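Long-range contacts in pyoverdine biosynthesis protein PvcB (Pseudomonas aeruginosa, PDB 4YLM), which catalyses the 2-oxoglutarate-dependent oxidation of tyrosine isonitrile in the biosynthesis of paerucumarin, as an iron-dependent oxygenase of the TfdA family: residues 77-82 / 277-282; 119-124 / 255-260; 144-149 / 192-197. All blocks are in the same frame, centred on the assembly; numbering follows the deposited sequence.

How the contacts relate
Contact 1 joins the end of helix 69-79 and the residues after it to strand 272-286, and so closes a loop that takes in most of the chain. Within that loop, strand 120-131 meets the turn between strands 251-255 and 259-263 in contact 2, and contact 3 closes the smallest loop, between the start of helix 146-152 and strand 193-195. The three loops are thus concentric and none cross. Contacts 1 and 2 share the mixed sheet, where Ile279 N lies 2.9 Å from Phe124 O. Contacts 2 and 3 meet where Thr258 O lies 2.7 Å from Thr146 OG1. Contacts 1 and 3 do not touch, their nearest atoms being about 11 Å apart.

Contact 1: residues 77-82 / 277-282; sequences HDFGEV and VHIHAE
Glu81 and His280 meet through both backbone and side chain. The amide His280 N donates to Glu81 O over 2.8 Å. Beyond it the Glu81 side chain runs extended past the CD2 corner of the imidazole: CB approaches His280 CB, CG comes to CD2, and CD lies 3.7 Å from His280 CD2, with the carboxylate plane turned 44° from the ring. At the tip, OE1 also packs against CD2, while OE2 takes a hydrogen bond from a water that also donates to Ala281 O. A second water accepts from Glu81 N and donates to His280 O; these water bridges flank the direct bond between the two backbones. Next along the chain, Val82 pairs with Ile279 as an antiparallel non-hydrogen-bonded pair, and Val82 CA makes a CA-H...O contact of 3.6 Å with His278 O. Val82 CG1 packs at 4.0 Å on Val277 CG1. With CG1 of Ile279 beside its own backbone N (chi1 -50°), that branch reaches Phe79, meeting CD2 at 4.0 Å, while CG2 rests against the backbone of Gly80 and Glu81. His278 bonds through NE2 to Asp114, which probably binds the catalytic iron, and through ND1 to Trp85. The arrangement is a helix-to-strand connection, in which the short strand 82-83 pairs antiparallel with strand 272-286 of the mixed sheet in this cupin-clan dioxygenase fold.

Contact 2: residues 119-124 / 255-260; sequences ETVPEF and DNLTLL
An Asx turn at the end of strand 251-255 packs against the corner of strand 120-131 at Glu123. Here Asn256 grips two successive carbonyls: its side-chain ND2 donates to Pro122 O at 3.0 Å, and its backbone N donates to Glu123 O at 2.8 Å. The first bond lies close to the amide plane of Asn256 and is fairly straight (163°). With CG of Asn256 anti to the backbone N (chi1 -179°), the amide reaches across to Pro122, and ND2 also packs on CG of that proline. The amide's OD1 accepts from the backbone N of Asp114, a probable iron ligand, which is consistent with a second-shell place for Asn256. Leu257 forks over the same corner: CD1 touches Glu123 CG at 3.7 Å and CD2 meets Val121 CG1 at 3.9 Å. Phe124 and Asp255 form an antiparallel non-hydrogen-bonded pair, while the Phe124 ring carries Glu123 CG over the centre of one face. One water donates to both Glu123 OE2 and Asp255 OD1; Arg53 pairs with Glu123 OE2 and probably offsets that charge, while Asp255 OD2 bonds to His56. Leu257 N meets Asp255 OD1 from above the carboxylate plane at 3.1 Å, and Thr258 OG1 donates to OD2, also out of that plane. Opposite Ile279, Glu123 and Phe124 form a classic beta bulge where strand 120-131, between strands 272-286 and 251-255, turns carbonyls to the Asx turn.

Contact 3: residues 144-149 / 192-197; sequences SSTPAA and FPILRF
Thr146 and Leu195 bury the most surface here, and the threonine hydroxyl makes the polar link between them. Leu195 N donates to Thr146 OG1 at 3.0 Å, almost straight at 171°. A chi1 of 64° sets OG1 between the threonine's own backbone N and carbonyl carbon, facing strand 193-195, and a hydrogen bond to Thr258 O gives this buried hydroxyl a second partner. The two side chains lie alongside each other, running in opposite senses: Thr146 CB is 3.6 Å from Leu195 CB, and CG2 lies 3.5 Å from Leu195 O. The leucine then climbs the first turn of the helix until its CD1 reaches Ala149 CB at 4.0 Å. That turn opens helix 146-152 directly after strand 141-145, with Ser145 as N-cap, its OG accepting from Ala148 N at 3.2 Å. The contact thereby seats a helix start on the two-stranded antiparallel sheet of 184-186 and 193-195. Pro147, next in buried surface, puts CG 4.1 Å from Phe192 CE1 and also near Pro193 O. Arg196 folds back so that NE donates to Leu195 O at 2.7 Å, while NH1 bonds to Asn256 O and NH2 to Leu259 O.

Contact 1: residues 77-82 / 277-282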
loop_
_atom_site.group_PDB
_atom_site.type_symbol
_atom_site.label_atom_id
_atom_site.label_comp_id
_atom_site.label_asym_id
_atom_site.label_seq_id
_atom_site.Cartn_x
_atom_site.Cartn_y
_atom_site.Cartn_z
ATOM N N HIS A 77 11.422 3.067 14.109
ATOM C CA HIS A 77 12.259 3.827 13.176
ATOM C C HIS A 77 12.073 3.314 11.741
ATOM O O HIS A 77 12.217 4.077 10.781
ATOM C CB HIS A 77 13.745 3.769 13.570
ATOM C CG HIS A 77 14.106 4.647 14.730
ATOM N ND1 HIS A 77 13.910 6.011 14.722
ATOM C CD2 HIS A 77 14.671 4.356 15.929
ATOM C CE1 HIS A 77 14.329 6.523 15.867
ATOM N NE2 HIS A 77 14.793 5.539 16.618
ATOM N N ASP A 78 11.783 2.019 11.588
ATOM C CA ASP A 78 11.468 1.482 10.260
ATOM C C ASP A 78 10.049 1.872 9.859
ATOM O O ASP A 78 9.767 2.139 8.698
ATOM C CB ASP A 78 11.589 -0.047 10.227
ATOM C CG ASP A 78 11.481 -0.608 8.807
ATOM O OD1 ASP A 78 12.289 -0.191 7.953
ATOM O OD2 ASP A 78 10.587 -1.443 8.535
ATOM N N PHE A 79 9.148 1.867 10.835
ATOM C CA PHE A 79 7.736 2.180 10.612
ATOM C C PHE A 79 7.509 3.575 10.012
ATOM O O PHE A 79 6.698 3.759 9.087
ATOM C CB PHE A 79 6.990 2.052 11.943
ATOM C CG PHE A 79 5.515 2.304 11.842
ATOM C CD1 PHE A 79 4.627 1.245 11.693
ATOM C CD2 PHE A 79 5.017 3.593 11.908
ATOM C CE1 PHE A 79 3.252 1.485 11.606
ATOM C CE2 PHE A 79 3.648 3.841 11.826
ATOM C CZ PHE A 79 2.769 2.785 11.671
ATOM N N GLY A 80 8.202 4.572 10.550
ATOM C CA GLY A 80 8.075 5.936 10.053
ATOM C C GLY A 80 9.111 6.833 10.705
ATOM O O GLY A 80 10.091 6.334 11.237
ATOM N N GLU A 81 8.908 8.143 10.661
ATOM C CA GLU A 81 9.821 9.065 11.345
ATOM C C GLU A 81 9.423 9.234 12.811
ATOM O O GLU A 81 8.417 9.868 13.120
ATOM C CB GLU A 81 9.822 10.433 10.654
ATOM C CG GLU A 81 10.899 11.387 11.179
ATOM C CD GLU A 81 10.694 12.832 10.718
ATOM O OE1 GLU A 81 11.419 13.717 11.217
ATOM O OE2 GLU A 81 9.807 13.090 9.867
ATOM N N VAL A 82 10.205 8.660 13.720
ATOM C CA VAL A 82 9.852 8.724 15.136
ATOM C C VAL A 82 9.949 10.162 15.619
ATOM O O VAL A 82 10.885 10.871 15.274
ATOM C CB VAL A 82 10.758 7.814 15.994
ATOM C CG1 VAL A 82 10.598 8.127 17.486
ATOM C CG2 VAL A 82 10.458 6.341 15.715
ATOM N N VAL A 277 5.199 5.218 21.618
ATOM C CA VAL A 277 6.063 5.918 20.672
ATOM C C VAL A 277 5.195 6.797 19.769
ATOM O O VAL A 277 4.110 6.381 19.345
ATOM C CB VAL A 277 6.848 4.907 19.805
ATOM C CG1 VAL A 277 7.743 5.631 18.775
ATOM C CG2 VAL A 277 7.672 3.965 20.702
ATOM N N HIS A 278 5.658 8.017 19.500
ATOM C CA HIS A 278 4.981 8.929 18.591
ATOM C C HIS A 278 5.618 8.841 17.204
ATOM O O HIS A 278 6.836 8.723 17.094
ATOM C CB HIS A 278 5.106 10.365 19.098
ATOM C CG HIS A 278 4.118 10.728 20.163
ATOM N ND1 HIS A 278 4.452 11.515 21.244
ATOM C CD2 HIS A 278 2.797 10.455 20.290
ATOM C CE1 HIS A 278 3.381 11.701 21.999
ATOM N NE2 HIS A 278 2.365 11.063 21.446
ATOM N N ILE A 279 4.800 8.906 16.154
ATOM C CA ILE A 279 5.308 8.906 14.778
ATOM C C ILE A 279 4.883 10.203 14.124
ATOM O O ILE A 279 3.708 10.559 14.164
ATOM C CB ILE A 279 4.740 7.734 13.954
ATOM C CG1 ILE A 279 4.904 6.412 14.713
ATOM C CG2 ILE A 279 5.361 7.702 12.532
ATOM C CD1 ILE A 279 6.334 5.972 14.898
ATOM N N HIS A 280 5.833 10.908 13.520
ATOM C CA HIS A 280 5.546 12.168 12.851
ATOM C C HIS A 280 4.616 11.942 11.667
ATOM O O HIS A 280 4.587 10.857 11.089
ATOM C CB HIS A 280 6.840 12.788 12.318
ATOM C CG HIS A 280 7.584 13.607 13.328
ATOM N ND1 HIS A 280 7.056 14.746 13.898
ATOM C CD2 HIS A 280 8.822 13.459 13.859
ATOM C CE1 HIS A 280 7.936 15.265 14.735
ATOM N NE2 HIS A 280 9.019 14.507 14.724
ATOM N N ALA A 281 3.863 12.975 11.321
ATOM C CA ALA A 281 3.178 13.044 10.035
ATOM C C ALA A 281 4.209 13.111 8.901
ATOM O O ALA A 281 5.407 13.268 9.151
ATOM C CB ALA A 281 2.248 14.276 10.002
ATOM N N GLU A 282 3.744 12.981 7.658
ATOM C CA GLU A 282 4.629 12.921 6.495
ATOM C C GLU A 282 4.297 14.055 5.540
ATOM O O GLU A 282 3.360 13.946 4.756
ATOM C CB GLU A 282 4.455 11.603 5.736
ATOM C CG GLU A 282 4.898 10.357 6.464
ATOM C CD GLU A 282 4.579 9.103 5.670
ATOM O OE1 GLU A 282 5.514 8.504 5.102
ATOM O OE2 GLU A 282 3.392 8.722 5.600
HETATM O O HOH W 1 7.763 12.104 8.604
HETATM O O HOH W 2 6.694 9.573 9.535
HETATM O O HOH W 3 11.907 14.051 16.274
#

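Contact 2: residues 119-124 / 255-260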
loop_
_atom_site.group_PDB
_atom_site.type_symbol
_atom_site.label_atom_id
_atom_site.label_comp_id
_atom_site.label_asym_id
_atom_site.label_seq_id
_atom_site.Cartn_x
_atom_site.Cartn_y
_atom_site.Cartn_z
ATOM N N GLU A 119 5.677 21.924 19.412
ATOM C CA GLU A 119 5.972 22.625 18.168
ATOM C C GLU A 119 5.508 21.804 16.964
ATOM O O GLU A 119 5.162 22.360 15.923
ATOM C CB GLU A 119 7.470 22.927 18.062
ATOM C CG GLU A 119 7.875 23.582 16.742
ATOM C CD GLU A 119 7.309 24.988 16.577
ATOM O OE1 GLU A 119 6.934 25.611 17.593
ATOM O OE2 GLU A 119 7.242 25.466 15.426
ATOM N N THR A 120 5.525 20.478 17.110
ATOM C CA THR A 120 5.057 19.580 16.058
ATOM C C THR A 120 4.115 18.525 16.637
ATOM O O THR A 120 4.271 18.102 17.784
ATOM C CB THR A 120 6.217 18.874 15.334
ATOM O OG1 THR A 120 6.866 17.983 16.245
ATOM C CG2 THR A 120 7.224 19.884 14.820
ATOM N N VAL A 121 3.140 18.114 15.832
ATOM C CA VAL A 121 2.072 17.218 16.272
ATOM C C VAL A 121 2.267 15.839 15.630
ATOM O O VAL A 121 2.389 15.729 14.411
ATOM C CB VAL A 121 0.677 17.822 15.906
ATOM C CG1 VAL A 121 -0.448 16.881 16.282
ATOM C CG2 VAL A 121 0.491 19.190 16.587
ATOM N N PRO A 122 2.325 14.780 16.449
ATOM C CA PRO A 122 2.544 13.452 15.865
ATOM C C PRO A 122 1.289 12.958 15.155
ATOM O O PRO A 122 0.194 13.248 15.620
ATOM C CB PRO A 122 2.819 12.580 17.086
ATOM C CG PRO A 122 2.043 13.244 18.193
ATOM C CD PRO A 122 2.122 14.728 17.909
ATOM N N GLU A 123 1.440 12.218 14.054
ATOM C CA GLU A 123 0.265 11.633 13.408
ATOM C C GLU A 123 -0.249 10.407 14.163
ATOM O O GLU A 123 -1.454 10.237 14.323
ATOM C CB GLU A 123 0.527 11.287 11.927
ATOM C CG GLU A 123 -0.700 10.655 11.240
ATOM C CD GLU A 123 -0.576 10.568 9.719
ATOM O OE1 GLU A 123 0.551 10.711 9.196
ATOM O OE2 GLU A 123 -1.613 10.356 9.051
ATOM N N PHE A 124 0.663 9.554 14.623
ATOM C CA PHE A 124 0.283 8.303 15.271
ATOM C C PHE A 124 0.852 8.160 16.675
ATOM O O PHE A 124 1.984 8.601 16.958
ATOM C CB PHE A 124 0.786 7.086 14.473
ATOM C CG PHE A 124 0.293 7.027 13.044
ATOM C CD1 PHE A 124 -1.055 6.817 12.759
ATOM C CD2 PHE A 124 1.187 7.168 11.989
ATOM C CE1 PHE A 124 -1.504 6.758 11.419
ATOM C CE2 PHE A 124 0.748 7.111 10.656
ATOM C CZ PHE A 124 -0.594 6.906 10.376
ATOM N N ASP A 255 -4.685 6.914 15.269
ATOM C CA ASP A 255 -4.617 8.106 14.427
ATOM C C ASP A 255 -4.894 9.334 15.297
ATOM O O ASP A 255 -6.049 9.720 15.498
ATOM C CB ASP A 255 -5.660 7.982 13.288
ATOM C CG ASP A 255 -5.717 9.196 12.373
ATOM O OD1 ASP A 255 -4.900 10.134 12.518
ATOM O OD2 ASP A 255 -6.609 9.204 11.477
ATOM N N ASN A 256 -3.823 9.931 15.818
ATOM C CA ASN A 256 -3.915 11.098 16.694
ATOM C C ASN A 256 -4.484 12.350 16.012
ATOM O O ASN A 256 -4.875 13.293 16.694
ATOM C CB ASN A 256 -2.529 11.401 17.291
ATOM C CG ASN A 256 -2.539 12.588 18.238
ATOM O OD1 ASN A 256 -3.197 12.572 19.292
ATOM N ND2 ASN A 256 -1.783 13.617 17.882
ATOM N N LEU A 257 -4.524 12.370 14.674
ATOM C CA LEU A 257 -5.027 13.543 13.947
ATOM C C LEU A 257 -6.549 13.529 13.803
ATOM O O LEU A 257 -7.159 14.554 13.491
ATOM C CB LEU A 257 -4.364 13.675 12.559
ATOM C CG LEU A 257 -2.824 13.703 12.552
ATOM C CD1 LEU A 257 -2.287 13.946 11.136
ATOM C CD2 LEU A 257 -2.292 14.781 13.521
ATOM N N THR A 258 -7.151 12.369 14.041
ATOM C CA THR A 258 -8.586 12.168 13.860
ATOM C C THR A 258 -9.287 11.851 15.185
ATOM O O THR A 258 -10.400 12.312 15.431
ATOM C CB THR A 258 -8.852 11.006 12.883
ATOM O OG1 THR A 258 -8.244 11.311 11.621
ATOM C CG2 THR A 258 -10.363 10.799 12.669
ATOM N N LEU A 259 -8.647 11.039 16.021
ATOM C CA LEU A 259 -9.243 10.655 17.294
ATOM C C LEU A 259 -8.922 11.668 18.379
ATOM O O LEU A 259 -8.018 12.493 18.228
ATOM C CB LEU A 259 -8.696 9.308 17.769
ATOM C CG LEU A 259 -8.764 8.140 16.786
ATOM C CD1 LEU A 259 -8.080 6.941 17.423
ATOM C CD2 LEU A 259 -10.223 7.832 16.446
ATOM N N LEU A 260 -9.682 11.590 19.465
ATOM C CA LEU A 260 -9.279 12.149 20.753
ATOM C C LEU A 260 -9.165 10.949 21.657
ATOM O O LEU A 260 -9.769 9.908 21.392
ATOM C CB LEU A 260 -10.336 13.114 21.301
ATOM C CG LEU A 260 -10.627 14.323 20.412
ATOM C CD1 LEU A 260 -11.806 15.157 20.949
ATOM C CD2 LEU A 260 -9.373 15.180 20.246
HETATM O O HOH W 4 -4.166 10.955 9.993
#

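Contact 3: residues 144-149 / 192-197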
loop_
_atom_site.group_PDB
_atom_site.type_symbol
_atom_site.label_atom_id
_atom_site.label_comp_id
_atom_site.label_asym_id
_atom_site.label_seq_id
_atom_site.Cartn_x
_atom_site.Cartn_y
_atom_site.Cartn_z
ATOM N N SER A 144 -12.076 8.265 20.949
ATOM C CA SER A 144 -13.291 8.714 20.284
ATOM C C SER A 144 -12.993 9.155 18.868
ATOM O O SER A 144 -12.065 9.931 18.638
ATOM C CB SER A 144 -13.929 9.901 21.033
ATOM O OG SER A 144 -14.571 9.455 22.208
ATOM N N SER A 145 -13.800 8.684 17.925
ATOM C CA SER A 145 -13.675 9.116 16.533
ATOM C C SER A 145 -14.408 10.432 16.339
ATOM O O SER A 145 -15.623 10.498 16.518
ATOM C CB SER A 145 -14.279 8.060 15.609
ATOM O OG SER A 145 -14.612 8.636 14.359
ATOM N N THR A 146 -13.692 11.494 15.999
ATOM C CA THR A 146 -14.363 12.779 15.904
ATOM C C THR A 146 -15.294 12.866 14.691
ATOM O O THR A 146 -16.316 13.541 14.756
ATOM C CB THR A 146 -13.405 13.994 16.020
ATOM O OG1 THR A 146 -12.482 14.016 14.926
ATOM C CG2 THR A 146 -12.623 13.938 17.345
ATOM N N PRO A 147 -14.956 12.178 13.583
ATOM C CA PRO A 147 -15.932 12.160 12.479
ATOM C C PRO A 147 -17.232 11.451 12.860
ATOM O O PRO A 147 -18.300 11.892 12.432
ATOM C CB PRO A 147 -15.201 11.401 11.358
ATOM C CG PRO A 147 -13.708 11.671 11.651
ATOM C CD PRO A 147 -13.643 11.631 13.185
ATOM N N ALA A 148 -17.155 10.377 13.645
ATOM C CA ALA A 148 -18.374 9.722 14.113
ATOM C C ALA A 148 -19.214 10.684 14.965
ATOM O O ALA A 148 -20.431 10.785 14.788
ATOM C CB ALA A 148 -18.055 8.472 14.894
ATOM N N ALA A 149 -18.561 11.388 15.888
ATOM C CA ALA A 149 -19.256 12.367 16.728
ATOM C C ALA A 149 -19.950 13.421 15.862
ATOM O O ALA A 149 -21.086 13.823 16.144
ATOM C CB ALA A 149 -18.282 13.026 17.714
ATOM N N PHE A 192 -10.660 16.177 5.576
ATOM C CA PHE A 192 -12.015 15.852 6.036
ATOM C C PHE A 192 -12.319 16.472 7.397
ATOM O O PHE A 192 -11.404 16.748 8.167
ATOM C CB PHE A 192 -12.264 14.341 6.043
ATOM C CG PHE A 192 -11.307 13.561 6.916
ATOM C CD1 PHE A 192 -11.600 13.327 8.247
ATOM C CD2 PHE A 192 -10.127 13.045 6.388
ATOM C CE1 PHE A 192 -10.722 12.590 9.057
ATOM C CE2 PHE A 192 -9.246 12.319 7.176
ATOM C CZ PHE A 192 -9.546 12.083 8.514
ATOM N N PRO A 193 -13.609 16.712 7.688
ATOM C CA PRO A 193 -13.988 17.333 8.966
ATOM C C PRO A 193 -13.643 16.493 10.189
ATOM O O PRO A 193 -13.916 15.287 10.238
ATOM C CB PRO A 193 -15.516 17.493 8.844
ATOM C CG PRO A 193 -15.760 17.590 7.370
ATOM C CD PRO A 193 -14.752 16.633 6.755
ATOM N N ILE A 194 -13.022 17.138 11.170
ATOM C CA ILE A 194 -12.711 16.498 12.441
ATOM C C ILE A 194 -13.077 17.463 13.572
ATOM O O ILE A 194 -13.445 18.609 13.320
ATOM C CB ILE A 194 -11.205 16.196 12.562
ATOM C CG1 ILE A 194 -10.398 17.490 12.372
ATOM C CG2 ILE A 194 -10.764 15.084 11.550
ATOM C CD1 ILE A 194 -8.903 17.362 12.790
ATOM N N LEU A 195 -12.962 16.997 14.811
ATOM C CA LEU A 195 -13.051 17.881 15.965
ATOM C C LEU A 195 -11.684 17.965 16.636
ATOM O O LEU A 195 -10.948 16.971 16.702
ATOM C CB LEU A 195 -14.082 17.360 16.966
ATOM C CG LEU A 195 -15.519 17.141 16.477
ATOM C CD1 LEU A 195 -16.353 16.507 17.572
ATOM C CD2 LEU A 195 -16.148 18.465 16.026
ATOM N N ARG A 196 -11.338 19.154 17.119
ATOM C CA ARG A 196 -10.208 19.305 18.041
ATOM C C ARG A 196 -10.785 19.921 19.314
ATOM O O ARG A 196 -11.236 21.056 19.305
ATOM C CB ARG A 196 -9.118 20.207 17.451
ATOM C CG ARG A 196 -8.416 19.636 16.220
ATOM C CD ARG A 196 -7.536 18.413 16.545
ATOM N NE ARG A 196 -8.303 17.168 16.630
ATOM C CZ ARG A 196 -7.758 15.959 16.786
ATOM N NH1 ARG A 196 -6.439 15.823 16.881
ATOM N NH2 ARG A 196 -8.530 14.880 16.846
ATOM N N PHE A 197 -10.784 19.154 20.395
ATOM C CA PHE A 197 -11.429 19.554 21.628
ATOM C C PHE A 197 -10.603 18.992 22.765
ATOM O O PHE A 197 -10.255 17.816 22.748
ATOM C CB PHE A 197 -12.844 18.971 21.655
ATOM C CG PHE A 197 -13.594 19.175 22.959
ATOM C CD1 PHE A 197 -13.708 20.432 23.533
ATOM C CD2 PHE A 197 -14.245 18.109 23.564
ATOM C CE1 PHE A 197 -14.426 20.616 24.715
ATOM C CE2 PHE A 197 -14.973 18.284 24.734
ATOM C CZ PHE A 197 -15.061 19.539 25.311
#